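Local coordinates for probable transcriptional regulatory protein aq_1575 (Aquifex aeolicus, PDB 1LFP), which probably binds DNA and helps to regulate transcription, at residues V113-V116 / F117-G121. Sequence-based numbering, arbitrary orientation.
Sequences VRHV and FTKHG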
ATOM      1  N   VAL A 113      -1.825 -15.353   7.581  1.00 23.52           N
ATOM      2  CA  VAL A 113      -2.899 -14.656   6.870  1.00 20.94           C
ATOM      3  C   VAL A 113      -4.185 -15.452   6.927  1.00 20.36           C
ATOM      4  O   VAL A 113      -5.259 -14.891   7.203  1.00 18.49           O
ATOM      5  CB  VAL A 113      -2.484 -14.351   5.430  1.00 22.60           C
ATOM      6  CG1 VAL A 113      -3.684 -13.879   4.637  1.00 20.55           C
ATOM      7  CG2 VAL A 113      -1.410 -13.269   5.424  1.00 19.91           C
ATOM      8  N   ARG A 114      -4.074 -16.766   6.737  1.00 21.30           N
ATOM      9  CA  ARG A 114      -5.224 -17.631   6.812  1.00 24.66           C
ATOM     10  C   ARG A 114      -5.837 -17.485   8.194  1.00 23.91           C
ATOM     11  O   ARG A 114      -7.027 -17.323   8.288  1.00 22.65           O
ATOM     12  CB  ARG A 114      -4.859 -19.098   6.572  1.00 30.39           C
ATOM     13  CG  ARG A 114      -6.092 -20.010   6.407  1.00 30.32           C
ATOM     14  CD  ARG A 114      -5.699 -21.441   6.012  1.00 31.69           C
ATOM     15  NE  ARG A 114      -4.924 -21.486   4.767  1.00 36.16           N
ATOM     16  CZ  ARG A 114      -5.442 -21.398   3.540  1.00 38.53           C
ATOM     17  NH1 ARG A 114      -6.755 -21.266   3.364  1.00 36.88           N
ATOM     18  NH2 ARG A 114      -4.637 -21.433   2.480  1.00 38.10           N
ATOM     19  N   HIS A 115      -5.007 -17.501   9.256  1.00 24.30           N
ATOM     20  CA  HIS A 115      -5.533 -17.383  10.608  1.00 25.42           C
ATOM     21  C   HIS A 115      -6.270 -16.082  10.752  1.00 24.59           C
ATOM     22  O   HIS A 115      -7.361 -16.060  11.312  1.00 28.00           O
ATOM     23  CB  HIS A 115      -4.427 -17.436  11.687  1.00 27.11           C
ATOM     24  CG  HIS A 115      -3.921 -18.820  11.992  1.00 28.63           C
ATOM     25  ND1 HIS A 115      -3.201 -19.566  11.087  1.00 30.81           N
ATOM     26  CD2 HIS A 115      -4.050 -19.596  13.094  1.00 28.37           C
ATOM     27  CE1 HIS A 115      -2.907 -20.744  11.616  1.00 29.47           C
ATOM     28  NE2 HIS A 115      -3.413 -20.787  12.835  1.00 32.22           N
ATOM     29  N   VAL A 116      -5.673 -14.985  10.277  1.00 22.14           N
ATOM     30  CA  VAL A 116      -6.358 -13.693  10.406  1.00 23.66           C
ATOM     31  C   VAL A 116      -7.721 -13.716   9.725  1.00 23.94           C
ATOM     32  O   VAL A 116      -8.719 -13.224  10.270  1.00 24.56           O
ATOM     33  CB  VAL A 116      -5.542 -12.544   9.773  1.00 26.85           C
ATOM     34  CG1 VAL A 116      -6.315 -11.236   9.884  1.00 29.71           C
ATOM     35  CG2 VAL A 116      -4.165 -12.447  10.454  1.00 28.13           C
ATOM     36  N   PHE A 117      -7.770 -14.232   8.506  1.00 22.34           N
ATOM     37  CA  PHE A 117      -9.047 -14.283   7.785  1.00 22.40           C
ATOM     38  C   PHE A 117     -10.110 -15.068   8.567  1.00 23.33           C
ATOM     39  O   PHE A 117     -11.212 -14.588   8.795  1.00 25.98           O
ATOM     40  CB  PHE A 117      -8.840 -14.919   6.415  1.00 23.64           C
ATOM     41  CG  PHE A 117      -8.605 -13.920   5.289  1.00 21.98           C
ATOM     42  CD1 PHE A 117      -9.683 -13.332   4.631  1.00 22.33           C
ATOM     43  CD2 PHE A 117      -7.308 -13.599   4.877  1.00 22.84           C
ATOM     44  CE1 PHE A 117      -9.500 -12.429   3.564  1.00 22.14           C
ATOM     45  CE2 PHE A 117      -7.103 -12.687   3.803  1.00 21.60           C
ATOM     46  CZ  PHE A 117      -8.209 -12.104   3.151  1.00 19.67           C
ATOM     47  N   THR A 118      -9.765 -16.281   8.968  1.00 28.70           N
ATOM     48  CA  THR A 118     -10.673 -17.137   9.726  1.00 30.22           C
ATOM     49  C   THR A 118     -11.178 -16.528  11.029  1.00 31.65           C
ATOM     50  O   THR A 118     -12.384 -16.519  11.291  1.00 31.90           O
ATOM     51  CB  THR A 118     -10.014 -18.470  10.028  1.00 29.86           C
ATOM     52  OG1 THR A 118      -9.693 -19.115   8.791  1.00 30.61           O
ATOM     53  CG2 THR A 118     -10.959 -19.365  10.840  1.00 30.50           C
ATOM     54  N   LYS A 119     -10.265 -15.997  11.826  1.00 32.53           N
ATOM     55  CA  LYS A 119     -10.612 -15.392  13.102  1.00 34.46           C
ATOM     56  C   LYS A 119     -11.686 -14.336  12.957  1.00 34.89           C
ATOM     57  O   LYS A 119     -12.574 -14.221  13.795  1.00 34.41           O
ATOM     58  CB  LYS A 119      -9.366 -14.791  13.735  1.00 38.44           C
ATOM     59  CG  LYS A 119      -8.518 -15.797  14.480  1.00 41.39           C
ATOM     60  CD  LYS A 119      -8.248 -17.073  13.678  1.00 43.98           C
ATOM     61  CE  LYS A 119      -7.186 -17.904  14.389  1.00 45.90           C
ATOM     62  NZ  LYS A 119      -6.021 -17.025  14.733  1.00 46.24           N
ATOM     63  N   HIS A 120     -11.622 -13.577  11.869  1.00 30.49           N
ATOM     64  CA  HIS A 120     -12.592 -12.530  11.640  1.00 31.49           C
ATOM     65  C   HIS A 120     -13.772 -12.895  10.741  1.00 30.81           C
ATOM     66  O   HIS A 120     -14.463 -12.020  10.249  1.00 32.12           O
ATOM     67  CB  HIS A 120     -11.866 -11.292  11.126  1.00 34.47           C
ATOM     68  CG  HIS A 120     -10.857 -10.763  12.096  1.00 35.42           C
ATOM     69  ND1 HIS A 120     -11.203  -9.983  13.179  1.00 35.56           N
ATOM     70  CD2 HIS A 120      -9.523 -10.970  12.190  1.00 35.27           C
ATOM     71  CE1 HIS A 120     -10.124  -9.731  13.898  1.00 37.28           C
ATOM     72  NE2 HIS A 120      -9.090 -10.321  13.321  1.00 36.43           N
ATOM     73  N   GLY A 121     -14.001 -14.188  10.543  1.00 35.29           N
ATOM     74  CA  GLY A 121     -15.140 -14.625   9.751  1.00 34.35           C
ATOM     75  C   GLY A 121     -14.957 -14.566   8.251  1.00 33.93           C
ATOM     76  O   GLY A 121     -15.933 -14.633   7.489  1.00 34.01           O
TER
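Val113 O takes the amide N of Phe117 at 2.9 Å in a nearly straight bond (168°), and the edge of the Phe117 ring comes up to the same oxygen, CD2 lying 3.4 Å from Val113 O. One residue on, Thr118 N reaches Arg114 O at 3.0 Å. These are the i to i+4 bonds of the last turns of helix 106-119. On the buried face Val113 and Phe117 run side by side: CG1 of Val113, held anti to its own N (chi1 169°), rests 3.6 Å from Phe117 CD2, and both side chains pack on Leu124 of strand 123-124. An alanine in place of Phe117 would probably leave Val113 CG1 and Leu124 without their aromatic neighbour and open a gap between helix and sheet. His120 N makes a weak 3.3 Å bond to Val116 O, while the imidazole turns its edge to that carbonyl, with CD2 3.1 Å from Val116 O; Val116 and His120 both also touch Ala224 of helix 212-226. Gly121, at positive phi, then closes a Schellman motif, its N bonding Thr118 O. On the outer face Lys119 NZ, whose placement is doubtful in the model, lies at the edge of the His115 ring, while His115 ND1 bonds back to Ser111 O. The chemistry is thus divided: Val113 and Phe117 give the apolar hold on strand 123-124, His120 joins Val116 against helix 212-226, and His115 and Lys119 lie on the exposed side.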